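Local coordinates for uncharacterized protein (Bacillus cereus, PDB 5F2H) that is of unknown function but belongs to the alpha/beta-hydrolase superfamily, related to phospholipases and carboxylesterases, and probably has hydrolase activity, at residues K128-F133 / R198-I203; L219-D224 / L245-D250; D226-M231 / K251-Y256; G255-G260 / H284-V289. All coordinates share one frame; numbering follows the deposited sequence.

Contact 1: residues K128-F133 / R198-I203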
loop_
_atom_site.group_PDB
_atom_site.type_symbol
_atom_site.label_atom_id
_atom_site.label_comp_id
_atom_site.label_asym_id
_atom_site.label_seq_id
_atom_site.Cartn_x
_atom_site.Cartn_y
_atom_site.Cartn_z
ATOM N N LYS B 128 0.394 4.311 5.647
ATOM C CA LYS B 128 1.278 3.289 5.088
ATOM C C LYS B 128 0.850 1.877 5.475
ATOM O O LYS B 128 1.264 1.319 6.499
ATOM C CB LYS B 128 2.764 3.547 5.363
ATOM C CG LYS B 128 3.285 4.738 4.578
ATOM C CD LYS B 128 4.794 4.906 4.657
ATOM C CE LYS B 128 5.243 6.050 3.752
ATOM N NZ LYS B 128 6.720 6.236 3.739
ATOM N N LYS B 129 -0.002 1.318 4.619
ATOM C CA LYS B 129 -0.530 -0.029 4.794
ATOM C C LYS B 129 0.576 -1.069 4.618
ATOM O O LYS B 129 0.751 -1.627 3.542
ATOM C CB LYS B 129 -1.649 -0.298 3.779
ATOM C CG LYS B 129 -2.904 0.553 3.935
ATOM C CD LYS B 129 -4.004 0.099 2.972
ATOM C CE LYS B 129 -4.501 -1.314 3.285
ATOM N NZ LYS B 129 -5.524 -1.807 2.323
ATOM N N GLU B 130 1.314 -1.316 5.689
ATOM C CA GLU B 130 2.417 -2.287 5.687
ATOM C C GLU B 130 1.913 -3.745 5.748
ATOM O O GLU B 130 1.232 -4.137 6.702
ATOM C CB GLU B 130 3.345 -1.990 6.871
ATOM C CG GLU B 130 2.612 -2.050 8.208
ATOM C CD GLU B 130 3.431 -1.601 9.396
ATOM O OE1 GLU B 130 3.026 -1.902 10.550
ATOM O OE2 GLU B 130 4.465 -0.937 9.182
ATOM N N LYS B 131 2.249 -4.541 4.732
ATOM C CA LYS B 131 1.837 -5.950 4.658
ATOM C C LYS B 131 3.031 -6.842 5.014
ATOM O O LYS B 131 4.172 -6.497 4.711
ATOM C CB LYS B 131 1.308 -6.269 3.252
ATOM C CG LYS B 131 0.146 -5.362 2.847
ATOM C CD LYS B 131 -0.407 -5.527 1.429
ATOM C CE LYS B 131 -1.090 -6.863 1.202
ATOM N NZ LYS B 131 -1.686 -6.988 -0.162
ATOM N N LEU B 132 2.779 -7.979 5.663
ATOM C CA LEU B 132 3.867 -8.875 6.053
ATOM C C LEU B 132 3.681 -10.262 5.526
ATOM O O LEU B 132 2.571 -10.745 5.431
ATOM C CB LEU B 132 3.987 -8.958 7.578
ATOM C CG LEU B 132 5.036 -9.935 8.131
ATOM C CD1 LEU B 132 6.438 -9.655 7.614
ATOM C CD2 LEU B 132 5.053 -9.876 9.645
ATOM N N PHE B 133 4.786 -10.896 5.158
ATOM C CA PHE B 133 4.760 -12.253 4.661
ATOM C C PHE B 133 5.919 -12.977 5.333
ATOM O O PHE B 133 7.061 -12.535 5.256
ATOM C CB PHE B 133 4.957 -12.302 3.164
ATOM C CG PHE B 133 4.741 -13.660 2.585
ATOM C CD1 PHE B 133 5.607 -14.694 2.874
ATOM C CD2 PHE B 133 3.718 -13.884 1.698
ATOM C CE1 PHE B 133 5.435 -15.942 2.304
ATOM C CE2 PHE B 133 3.523 -15.127 1.135
ATOM C CZ PHE B 133 4.388 -16.155 1.421
ATOM N N ARG B 198 2.586 -2.754 13.662
ATOM C CA ARG B 198 1.170 -3.119 13.727
ATOM C C ARG B 198 0.560 -3.021 12.330
ATOM O O ARG B 198 -0.223 -2.122 12.021
ATOM C CB ARG B 198 0.363 -2.333 14.761
ATOM C CG ARG B 198 -1.068 -2.851 14.919
ATOM C CD ARG B 198 -1.061 -4.289 15.436
ATOM N NE ARG B 198 -2.385 -4.915 15.499
ATOM C CZ ARG B 198 -2.942 -5.628 14.517
ATOM N NH1 ARG B 198 -2.316 -5.812 13.358
ATOM N NH2 ARG B 198 -4.149 -6.155 14.689
ATOM N N GLY B 199 0.975 -3.957 11.485
ATOM C CA GLY B 199 0.512 -4.040 10.108
ATOM C C GLY B 199 -0.888 -4.585 9.907
ATOM O O GLY B 199 -1.544 -5.052 10.848
ATOM N N GLU B 200 -1.326 -4.509 8.651
ATOM C CA GLU B 200 -2.645 -4.972 8.222
ATOM C C GLU B 200 -2.660 -6.457 7.835
ATOM O O GLU B 200 -2.852 -7.318 8.698
ATOM C CB GLU B 200 -3.193 -4.105 7.069
ATOM C CG GLU B 200 -3.442 -2.628 7.377
ATOM C CD GLU B 200 -2.185 -1.796 7.612
ATOM O OE1 GLU B 200 -1.071 -2.268 7.315
ATOM O OE2 GLU B 200 -2.314 -0.634 8.050
ATOM N N SER B 201 -2.430 -6.768 6.562
ATOM C CA SER B 201 -2.461 -8.155 6.103
ATOM C C SER B 201 -1.215 -8.957 6.459
ATOM O O SER B 201 -0.103 -8.436 6.395
ATOM C CB SER B 201 -2.670 -8.199 4.585
ATOM O OG SER B 201 -2.688 -9.538 4.103
ATOM N N VAL B 202 -1.409 -10.232 6.814
ATOM C CA VAL B 202 -0.299 -11.141 7.154
ATOM C C VAL B 202 -0.529 -12.556 6.585
ATOM O O VAL B 202 -1.543 -13.194 6.853
ATOM C CB VAL B 202 -0.076 -11.247 8.666
ATOM C CG1 VAL B 202 1.087 -12.182 8.965
ATOM C CG2 VAL B 202 0.184 -9.873 9.257
ATOM N N ILE B 203 0.418 -13.030 5.789
ATOM C CA ILE B 203 0.342 -14.345 5.184
ATOM C C ILE B 203 1.585 -15.100 5.593
ATOM O O ILE B 203 2.683 -14.547 5.498
ATOM C CB ILE B 203 0.357 -14.239 3.642
ATOM C CG1 ILE B 203 -0.846 -13.427 3.148
ATOM C CG2 ILE B 203 0.397 -15.626 3.004
ATOM C CD1 ILE B 203 -0.909 -13.249 1.642
#
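Glu130 and Glu200 meet just before strands 131-136 and 202-207 join as parallel neighbours in the central sheet of the alpha/beta-hydrolase fold. Their side chains cross at about a right angle, with the carboxylate planes 72° apart. Glu130 is turned so that CG sits between the backbone N and the carbonyl carbon (chi1 58°). This lays CG against the backbone of the other segment, with Glu130 CG 3.5 Å from Gly199 CA. The rest of the Glu130 chain runs out extended beside Arg198 and Gly199. Glu200 bends at chi2 toward the other segment, bringing its CD 3.7 Å from Lys129 CA. Three backbone hydrogen bonds join the segments. Glu200 N donates to Glu130 O at 3.2 Å. Leu132 N donates to Ser201 O at 3.0 Å, and Ile203 N to Leu132 O. Ser201 OG hydrogen-bonds Tyr158 OH. Lys128 and Lys129 lie near the second subunit, packing on its Glu130 and Asp157. Ile203 carries the buried end, where Ile229 and helix 300-313 cover it. Ile203 O lies over one face of the Phe133 ring, toward its rim, and Ile203 CG2 touches Phe133 CE2 at 3.7 Å.

Contact 2: residues L219-D224 / L245-D250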
loop_
_atom_site.group_PDB
_atom_site.type_symbol
_atom_site.label_atom_id
_atom_site.label_comp_id
_atom_site.label_asym_id
_atom_site.label_seq_id
_atom_site.Cartn_x
_atom_site.Cartn_y
_atom_site.Cartn_z
ATOM N N LEU B 219 -2.297 -22.405 14.867
ATOM C CA LEU B 219 -3.301 -23.101 15.652
ATOM C C LEU B 219 -3.253 -22.808 17.140
ATOM O O LEU B 219 -4.280 -22.913 17.802
ATOM C CB LEU B 219 -3.258 -24.602 15.384
ATOM C CG LEU B 219 -3.493 -24.964 13.909
ATOM C CD1 LEU B 219 -3.455 -26.474 13.736
ATOM C CD2 LEU B 219 -4.799 -24.398 13.363
ATOM N N HIS B 220 -2.080 -22.464 17.670
ATOM C CA HIS B 220 -1.955 -22.101 19.079
ATOM C C HIS B 220 -2.169 -20.599 19.222
ATOM O O HIS B 220 -1.853 -20.009 20.259
ATOM C CB HIS B 220 -0.615 -22.519 19.649
ATOM C CG HIS B 220 -0.504 -23.983 19.869
ATOM N ND1 HIS B 220 -0.697 -24.555 21.108
ATOM C CD2 HIS B 220 -0.296 -25.003 19.009
ATOM C CE1 HIS B 220 -0.571 -25.866 21.008
ATOM N NE2 HIS B 220 -0.322 -26.162 19.744
ATOM N N LYS B 221 -2.768 -20.009 18.185
ATOM C CA LYS B 221 -3.065 -18.586 18.118
ATOM C C LYS B 221 -1.886 -17.721 18.564
ATOM O O LYS B 221 -2.061 -16.668 19.167
ATOM C CB LYS B 221 -4.355 -18.244 18.890
ATOM C CG LYS B 221 -5.593 -18.971 18.356
ATOM C CD LYS B 221 -6.948 -18.436 18.831
ATOM C CE LYS B 221 -7.154 -18.447 20.342
ATOM N NZ LYS B 221 -7.225 -19.815 20.914
ATOM N N ASP B 222 -0.677 -18.180 18.263
ATOM C CA ASP B 222 0.523 -17.446 18.625
ATOM C C ASP B 222 0.841 -16.419 17.573
ATOM O O ASP B 222 1.775 -15.632 17.735
ATOM C CB ASP B 222 1.704 -18.395 18.846
ATOM C CG ASP B 222 1.615 -19.146 20.164
ATOM O OD1 ASP B 222 0.854 -18.710 21.061
ATOM O OD2 ASP B 222 2.370 -20.122 20.343
ATOM N N ILE B 223 0.043 -16.418 16.508
ATOM C CA ILE B 223 0.219 -15.504 15.407
ATOM C C ILE B 223 -1.066 -15.324 14.628
ATOM O O ILE B 223 -1.684 -16.297 14.246
ATOM C CB ILE B 223 1.280 -16.037 14.441
ATOM C CG1 ILE B 223 2.647 -15.904 15.076
ATOM C CG2 ILE B 223 1.294 -15.231 13.152
ATOM C CD1 ILE B 223 3.761 -16.280 14.136
ATOM N N ASP B 224 -1.444 -14.078 14.379
ATOM C CA ASP B 224 -2.648 -13.780 13.638
ATOM C C ASP B 224 -2.283 -13.685 12.156
ATOM O O ASP B 224 -1.471 -12.844 11.759
ATOM C CB ASP B 224 -3.223 -12.466 14.166
ATOM C CG ASP B 224 -4.649 -12.216 13.708
ATOM O OD1 ASP B 224 -5.268 -13.132 13.122
ATOM O OD2 ASP B 224 -5.173 -11.115 13.985
ATOM N N LEU B 245 -7.436 -27.839 14.582
ATOM C CA LEU B 245 -7.765 -27.376 13.232
ATOM C C LEU B 245 -9.066 -26.558 13.205
ATOM O O LEU B 245 -9.362 -25.903 12.222
ATOM C CB LEU B 245 -7.807 -28.551 12.244
ATOM C CG LEU B 245 -6.443 -29.207 11.946
ATOM C CD1 LEU B 245 -6.578 -30.525 11.195
ATOM C CD2 LEU B 245 -5.521 -28.251 11.204
ATOM N N GLU B 246 -9.852 -26.629 14.275
ATOM C CA GLU B 246 -11.092 -25.862 14.381
ATOM C C GLU B 246 -10.780 -24.381 14.218
ATOM O O GLU B 246 -11.508 -23.647 13.563
ATOM C CB GLU B 246 -11.724 -26.071 15.760
ATOM C CG GLU B 246 -12.941 -25.193 16.042
ATOM C CD GLU B 246 -13.525 -25.416 17.431
ATOM O OE1 GLU B 246 -13.231 -26.463 18.051
ATOM O OE2 GLU B 246 -14.306 -24.555 17.897
ATOM N N VAL B 247 -9.679 -23.965 14.829
ATOM C CA VAL B 247 -9.235 -22.583 14.793
ATOM C C VAL B 247 -9.322 -21.979 13.392
ATOM O O VAL B 247 -9.541 -20.781 13.236
ATOM C CB VAL B 247 -7.800 -22.446 15.349
ATOM C CG1 VAL B 247 -7.306 -21.013 15.225
ATOM C CG2 VAL B 247 -7.741 -22.893 16.803
ATOM N N LEU B 248 -9.181 -22.807 12.369
ATOM C CA LEU B 248 -9.239 -22.318 10.993
ATOM C C LEU B 248 -10.641 -21.894 10.515
ATOM O O LEU B 248 -10.769 -21.071 9.611
ATOM C CB LEU B 248 -8.684 -23.386 10.051
ATOM C CG LEU B 248 -7.249 -23.854 10.324
ATOM C CD1 LEU B 248 -6.893 -24.989 9.377
ATOM C CD2 LEU B 248 -6.246 -22.717 10.211
ATOM N N GLN B 249 -11.683 -22.445 11.128
ATOM C CA GLN B 249 -13.066 -22.132 10.744
ATOM C C GLN B 249 -13.721 -21.077 11.618
ATOM O O GLN B 249 -14.793 -20.590 11.275
ATOM C CB GLN B 249 -13.929 -23.406 10.708
ATOM C CG GLN B 249 -13.928 -24.223 11.993
ATOM C CD GLN B 249 -14.656 -25.542 11.842
ATOM O OE1 GLN B 249 -15.428 -25.729 10.903
ATOM N NE2 GLN B 249 -14.420 -26.461 12.773
ATOM N N ASP B 250 -13.080 -20.704 12.725
ATOM C CA ASP B 250 -13.650 -19.694 13.628
ATOM C C ASP B 250 -12.981 -18.330 13.401
ATOM O O ASP B 250 -13.442 -17.334 13.944
ATOM C CB ASP B 250 -13.662 -20.151 15.115
ATOM C CG ASP B 250 -12.287 -20.487 15.648
ATOM O OD1 ASP B 250 -11.320 -20.370 14.887
ATOM O OD2 ASP B 250 -12.158 -20.877 16.821
#
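A Schellman motif closes helix 209-219, with Asp222 N bonded back to Thr217 O, and both Leu219 and Lys221 at this helix end pack against residues 245-250. Lys221 is the C-prime residue, with a positive phi of 46°. Its backbone turns the chain out of the helix toward strand 227-231. Leu219 is the main side chain of the contact. Its two methyl groups have different partners. CD1 of Leu219 meets CD2 of Leu245 at 3.7 Å. CD2 of Leu219 reaches CD2 of Leu248 at 3.9 Å and also lies 4.1 Å from Val247 CB. The Val247 side chain sets out toward the helix end. Its CG2, beside its own backbone N, rests 3.6 Å from the carbonyl oxygen Leu219 O. In the alpha/beta-hydrolase fold seen here, the contact joins the C-terminal end of helix 209-219 to the short, weakly bonded helix 247-250. That short helix lies on the connection between strands 227-231 and 254-260. The side chains meet through apolar carbons alone. Leu245 and Leu248 also pack on helix 267-279, through Phe273 and Val276 for Leu245 and through Leu277 for Leu248. Lys221 borders the exposed side. Its CG lies 4.1 Å from Val247 CG1, and its chain then bends at chi3 and chi4. The amine Lys221 NZ stays 6.5 Å from Asp250 OD2, too far for an ion pair.

Contact 3: residues D226-M231 / K251-Y256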
loop_
_atom_site.group_PDB
_atom_site.type_symbol
_atom_site.label_atom_id
_atom_site.label_comp_id
_atom_site.label_asym_id
_atom_site.label_seq_id
_atom_site.Cartn_x
_atom_site.Cartn_y
_atom_site.Cartn_z
ATOM N N ASP B 226 -3.860 -13.954 7.934
ATOM C CA ASP B 226 -4.999 -13.873 7.022
ATOM C C ASP B 226 -5.060 -15.070 6.076
ATOM O O ASP B 226 -6.108 -15.368 5.533
ATOM C CB ASP B 226 -4.960 -12.571 6.215
ATOM C CG ASP B 226 -5.089 -11.335 7.096
ATOM O OD1 ASP B 226 -4.926 -11.449 8.335
ATOM O OD2 ASP B 226 -5.339 -10.240 6.543
ATOM N N GLY B 227 -3.919 -15.697 5.811
ATOM C CA GLY B 227 -3.867 -16.864 4.932
ATOM C C GLY B 227 -2.548 -17.593 5.069
ATOM O O GLY B 227 -1.647 -17.112 5.726
ATOM N N PHE B 228 -2.413 -18.759 4.456
ATOM C CA PHE B 228 -1.155 -19.493 4.563
ATOM C C PHE B 228 -0.883 -20.198 3.252
ATOM O O PHE B 228 -1.800 -20.738 2.624
ATOM C CB PHE B 228 -1.203 -20.493 5.718
ATOM C CG PHE B 228 -2.203 -21.591 5.519
ATOM C CD1 PHE B 228 -3.533 -21.401 5.824
ATOM C CD2 PHE B 228 -1.811 -22.804 5.027
ATOM C CE1 PHE B 228 -4.462 -22.425 5.661
ATOM C CE2 PHE B 228 -2.728 -23.838 4.857
ATOM C CZ PHE B 228 -4.059 -23.650 5.176
ATOM N N ILE B 229 0.385 -20.254 2.877
ATOM C CA ILE B 229 0.769 -20.875 1.604
ATOM C C ILE B 229 1.819 -21.962 1.790
ATOM O O ILE B 229 3.009 -21.657 1.844
ATOM C CB ILE B 229 1.331 -19.800 0.642
ATOM C CG1 ILE B 229 0.364 -18.615 0.522
ATOM C CG2 ILE B 229 1.608 -20.397 -0.732
ATOM C CD1 ILE B 229 0.905 -17.481 -0.306
ATOM N N PHE B 230 1.398 -23.225 1.840
ATOM C CA PHE B 230 2.353 -24.301 2.044
ATOM C C PHE B 230 2.787 -25.022 0.792
ATOM O O PHE B 230 2.000 -25.235 -0.126
ATOM C CB PHE B 230 1.843 -25.321 3.039
ATOM C CG PHE B 230 1.432 -24.735 4.354
ATOM C CD1 PHE B 230 2.205 -23.761 4.977
ATOM C CD2 PHE B 230 0.421 -25.345 5.091
ATOM C CE1 PHE B 230 1.862 -23.287 6.238
ATOM C CE2 PHE B 230 0.086 -24.888 6.347
ATOM C CZ PHE B 230 0.799 -23.852 6.919
HETATM N N MSE B 231 4.063 -25.398 0.777
HETATM C CA MSE B 231 4.673 -26.099 -0.349
HETATM C C MSE B 231 5.188 -27.382 0.219
HETATM O O MSE B 231 6.020 -27.382 1.143
HETATM C CB MSE B 231 5.808 -25.235 -0.906
HETATM C CG MSE B 231 6.616 -25.902 -2.021
HETATM SE SE MSE B 231 5.578 -26.077 -3.691
HETATM C CE MSE B 231 5.593 -28.054 -3.742
ATOM N N LYS B 251 -11.932 -18.282 12.572
ATOM C CA LYS B 251 -11.237 -17.014 12.272
ATOM C C LYS B 251 -11.200 -16.670 10.774
ATOM O O LYS B 251 -10.613 -15.662 10.367
ATOM C CB LYS B 251 -9.822 -16.969 12.863
ATOM C CG LYS B 251 -9.767 -17.074 14.382
ATOM C CD LYS B 251 -10.635 -16.031 15.082
ATOM C CE LYS B 251 -10.307 -14.589 14.720
ATOM N NZ LYS B 251 -8.948 -14.152 15.131
ATOM N N ASN B 252 -11.843 -17.501 9.958
ATOM C CA ASN B 252 -11.919 -17.283 8.509
ATOM C C ASN B 252 -10.558 -17.044 7.852
ATOM O O ASN B 252 -10.220 -15.904 7.508
ATOM C CB ASN B 252 -12.842 -16.087 8.228
ATOM C CG ASN B 252 -14.221 -16.254 8.847
ATOM O OD1 ASN B 252 -14.615 -17.363 9.201
ATOM N ND2 ASN B 252 -14.956 -15.152 8.985
ATOM N N ILE B 253 -9.787 -18.119 7.688
ATOM C CA ILE B 253 -8.466 -18.047 7.078
ATOM C C ILE B 253 -8.467 -18.859 5.787
ATOM O O ILE B 253 -9.038 -19.955 5.743
ATOM C CB ILE B 253 -7.388 -18.641 8.002
ATOM C CG1 ILE B 253 -7.422 -17.979 9.381
ATOM C CG2 ILE B 253 -6.016 -18.515 7.358
ATOM C CD1 ILE B 253 -6.404 -18.523 10.356
ATOM N N LYS B 254 -7.828 -18.331 4.741
ATOM C CA LYS B 254 -7.755 -19.024 3.441
ATOM C C LYS B 254 -6.420 -19.750 3.293
ATOM O O LYS B 254 -5.387 -19.248 3.717
ATOM C CB LYS B 254 -7.971 -18.049 2.288
ATOM C CG LYS B 254 -9.325 -17.353 2.313
ATOM C CD LYS B 254 -9.540 -16.480 1.084
ATOM C CE LYS B 254 -10.870 -15.737 1.144
ATOM N NZ LYS B 254 -11.113 -14.888 -0.057
ATOM N N GLY B 255 -6.446 -20.937 2.704
ATOM C CA GLY B 255 -5.235 -21.732 2.532
ATOM C C GLY B 255 -4.957 -22.106 1.090
ATOM O O GLY B 255 -5.869 -22.430 0.326
ATOM N N TYR B 256 -3.689 -22.021 0.704
ATOM C CA TYR B 256 -3.290 -22.359 -0.642
ATOM C C TYR B 256 -2.191 -23.364 -0.398
ATOM O O TYR B 256 -1.181 -23.039 0.215
ATOM C CB TYR B 256 -2.766 -21.130 -1.378
ATOM C CG TYR B 256 -2.644 -21.307 -2.887
ATOM C CD1 TYR B 256 -1.560 -21.969 -3.454
ATOM C CD2 TYR B 256 -3.597 -20.761 -3.745
ATOM C CE1 TYR B 256 -1.445 -22.107 -4.828
ATOM C CE2 TYR B 256 -3.486 -20.887 -5.114
ATOM C CZ TYR B 256 -2.408 -21.559 -5.650
ATOM O OH TYR B 256 -2.315 -21.696 -7.013
#
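Phe228 and Gly255 form the close-packed part of this contact. Gly255 CA sits over one face of the Phe228 ring, 3.6 Å from the ring centroid, in a CH-pi contact. With chi1 at 65° the Phe228 ring swings across the neighbouring strand. The side-chain-free Gly255 leaves room for it. At the ring edge, near its plane, Phe228 CD1 meets Ile253 CG2 at 4.1 Å. The backbones are hydrogen-bonded alternately. Phe228 N gives to Lys254 O and Phe230 N to Tyr256 O. Between them Tyr256 N gives to Phe228 O at 3.0 Å. On the opposite face Ile229 and Tyr256 touch lightly, with Ile229 CG1 4.4 Å from Tyr256 CB, and helix 300-313 covers both. The contact is looser at its N-terminal end. The Asp226 side chain points away, though its backbone O lies 3.6 Å from Ile253 CG2. Lys251 and Asn252 are exposed. The extended Lys254 side chain also leads away from strand 227-231, but it is buried: its NZ hydrogen-bonds Ser315 OG and it makes a cation-pi contact with Tyr310. Strand 227-231, helix 247-250 and strand 254-260 form a beta-alpha-beta crossover with a short helix, of the kind that links parallel strands in the alpha/beta-hydrolase fold.

Contact 4: residues G255-G260 / H284-V289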
loop_
_atom_site.group_PDB
_atom_site.type_symbol
_atom_site.label_atom_id
_atom_site.label_comp_id
_atom_site.label_asym_id
_atom_site.label_seq_id
_atom_site.Cartn_x
_atom_site.Cartn_y
_atom_site.Cartn_z
ATOM N N GLY B 255 -6.446 -20.937 2.704
ATOM C CA GLY B 255 -5.235 -21.732 2.532
ATOM C C GLY B 255 -4.957 -22.106 1.090
ATOM O O GLY B 255 -5.869 -22.430 0.326
ATOM N N TYR B 256 -3.689 -22.021 0.704
ATOM C CA TYR B 256 -3.290 -22.359 -0.642
ATOM C C TYR B 256 -2.191 -23.364 -0.398
ATOM O O TYR B 256 -1.181 -23.039 0.215
ATOM C CB TYR B 256 -2.766 -21.130 -1.378
ATOM C CG TYR B 256 -2.644 -21.307 -2.887
ATOM C CD1 TYR B 256 -1.560 -21.969 -3.454
ATOM C CD2 TYR B 256 -3.597 -20.761 -3.745
ATOM C CE1 TYR B 256 -1.445 -22.107 -4.828
ATOM C CE2 TYR B 256 -3.486 -20.887 -5.114
ATOM C CZ TYR B 256 -2.408 -21.559 -5.650
ATOM O OH TYR B 256 -2.315 -21.696 -7.013
ATOM N N VAL B 257 -2.439 -24.608 -0.783
ATOM C CA VAL B 257 -1.474 -25.685 -0.593
ATOM C C VAL B 257 -1.060 -26.241 -1.948
ATOM O O VAL B 257 -1.895 -26.417 -2.842
ATOM C CB VAL B 257 -2.075 -26.810 0.261
ATOM C CG1 VAL B 257 -1.087 -27.956 0.395
ATOM C CG2 VAL B 257 -2.479 -26.261 1.619
ATOM N N VAL B 258 0.230 -26.526 -2.085
ATOM C CA VAL B 258 0.754 -27.041 -3.309
ATOM C C VAL B 258 1.652 -28.197 -2.986
ATOM O O VAL B 258 2.382 -28.144 -2.012
ATOM C CB VAL B 258 1.622 -25.954 -4.012
ATOM C CG1 VAL B 258 2.243 -26.499 -5.302
ATOM C CG2 VAL B 258 0.810 -24.693 -4.313
ATOM N N CYS B 259 1.620 -29.228 -3.810
ATOM C CA CYS B 259 2.493 -30.374 -3.620
ATOM C C CYS B 259 2.591 -31.146 -4.916
ATOM O O CYS B 259 1.638 -31.189 -5.708
ATOM C CB CYS B 259 2.013 -31.294 -2.525
ATOM S SG CYS B 259 3.129 -32.691 -2.277
ATOM N N GLY B 260 3.760 -31.731 -5.137
ATOM C CA GLY B 260 4.021 -32.506 -6.339
ATOM C C GLY B 260 3.672 -33.972 -6.151
ATOM O O GLY B 260 3.991 -34.573 -5.119
ATOM N N HIS B 284 -10.186 -22.994 0.928
ATOM C CA HIS B 284 -8.801 -23.253 0.550
ATOM C C HIS B 284 -8.720 -23.711 -0.893
ATOM O O HIS B 284 -9.736 -23.798 -1.585
ATOM C CB HIS B 284 -8.194 -24.347 1.425
ATOM C CG HIS B 284 -8.732 -25.713 1.139
ATOM N ND1 HIS B 284 -9.819 -26.244 1.800
ATOM C CD2 HIS B 284 -8.331 -26.659 0.256
ATOM C CE1 HIS B 284 -10.059 -27.460 1.342
ATOM N NE2 HIS B 284 -9.174 -27.733 0.402
ATOM N N GLU B 285 -7.507 -24.019 -1.339
ATOM C CA GLU B 285 -7.293 -24.490 -2.695
ATOM C C GLU B 285 -6.005 -25.305 -2.792
ATOM O O GLU B 285 -4.918 -24.798 -2.550
ATOM C CB GLU B 285 -7.304 -23.315 -3.666
ATOM C CG GLU B 285 -7.125 -23.715 -5.117
ATOM C CD GLU B 285 -7.351 -22.560 -6.065
ATOM O OE1 GLU B 285 -8.140 -21.651 -5.716
ATOM O OE2 GLU B 285 -6.781 -22.593 -7.176
ATOM N N PHE B 286 -6.150 -26.582 -3.132
ATOM C CA PHE B 286 -5.024 -27.502 -3.255
ATOM C C PHE B 286 -4.658 -27.695 -4.697
ATOM O O PHE B 286 -5.526 -27.880 -5.550
ATOM C CB PHE B 286 -5.360 -28.830 -2.591
ATOM C CG PHE B 286 -4.331 -29.897 -2.790
ATOM C CD1 PHE B 286 -2.995 -29.659 -2.487
ATOM C CD2 PHE B 286 -4.725 -31.197 -3.069
ATOM C CE1 PHE B 286 -2.050 -30.664 -2.609
ATOM C CE2 PHE B 286 -3.792 -32.215 -3.168
ATOM C CZ PHE B 286 -2.450 -31.948 -2.942
ATOM N N LYS B 287 -3.361 -27.657 -4.968
ATOM C CA LYS B 287 -2.901 -27.805 -6.316
ATOM C C LYS B 287 -1.784 -28.816 -6.406
ATOM O O LYS B 287 -0.729 -28.666 -5.804
ATOM C CB LYS B 287 -2.483 -26.442 -6.863
ATOM C CG LYS B 287 -2.177 -26.474 -8.347
ATOM C CD LYS B 287 -2.071 -25.077 -8.932
ATOM C CE LYS B 287 -1.828 -25.133 -10.432
ATOM N NZ LYS B 287 -2.881 -25.896 -11.159
ATOM N N VAL B 288 -2.044 -29.872 -7.152
ATOM C CA VAL B 288 -1.070 -30.921 -7.350
ATOM C C VAL B 288 -0.336 -30.614 -8.647
ATOM O O VAL B 288 -0.968 -30.370 -9.679
ATOM C CB VAL B 288 -1.758 -32.283 -7.492
ATOM C CG1 VAL B 288 -0.737 -33.376 -7.775
ATOM C CG2 VAL B 288 -2.557 -32.588 -6.234
ATOM N N VAL B 289 0.988 -30.596 -8.606
ATOM C CA VAL B 289 1.741 -30.323 -9.808
ATOM C C VAL B 289 2.255 -31.658 -10.296
ATOM O O VAL B 289 2.935 -32.373 -9.568
ATOM C CB VAL B 289 2.886 -29.324 -9.575
ATOM C CG1 VAL B 289 3.640 -29.051 -10.875
ATOM C CG2 VAL B 289 2.328 -28.023 -9.015
#
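Phe286 reaches Val257 and Cys259 because chi1 of 174° sets its CG opposite the backbone N, and chi2 of 52° turns one ring edge toward the neighbouring strand. The strands, 254-260 and 284-289, are parallel and belong to a beta-alpha-beta crossover through helix 267-279, at the end of the alpha/beta-hydrolase sheet. Within this chain 284-289 is an outermost strand. The Phe286 ring edge meets Val257 O and, through CE1, Cys259 CB at 4.1 Å. Val257 CG1 lies off the ring plane, 3.9 Å from Phe286 CD1. Val257 and Cys259 also pack on helix 267-279, through Thr270 and Phe267. His284 is on the same face, and its ND1 hydrogen-bonds Ile282 O.

Five backbone hydrogen bonds alternate along the pair. The first is Glu285 N to Gly255 O at 2.8 Å, and the last is Val289 N to Cys259 O at 3.0 Å. Between them Val257 N gives to Glu285 O, Lys287 N to Val257 O and Cys259 N to Lys287 O. On the other face, toward helix 300-313, Tyr256 and Lys287 lie side by side and point the same way. Lys287 CD is 3.9 Å from Tyr256 OH, and that hydroxyl hydrogen-bonds Glu306 OE2. Glu285 O lies over one face of the Tyr256 ring. Further along, Val258 CG1 meets Val289 CG2 at 4.0 Å.

Following the chain, contact 1 comes first. It closes a loop of 64 residues and sets strand 131-136 beside strand 202-207. It is complete before the others open. Contact 2 then starts at the end of helix 209-219 and reaches forward to helix 247-250. Contact 3 starts inside that loop and ends beyond it, so contacts 2 and 3 cross. They touch through Leu248 and Ile253. Contact 4 begins on Gly255 and Tyr256, where contact 3 ends, and closes the loop that holds helix 267-279. Contacts 1, 3 and 4 each join two neighbouring strands of one parallel sheet. Between contacts 1 and 3 lies the junction of 202-207 with 227-231, with a probable hydrogen bond from Asp226 N to Val202 O.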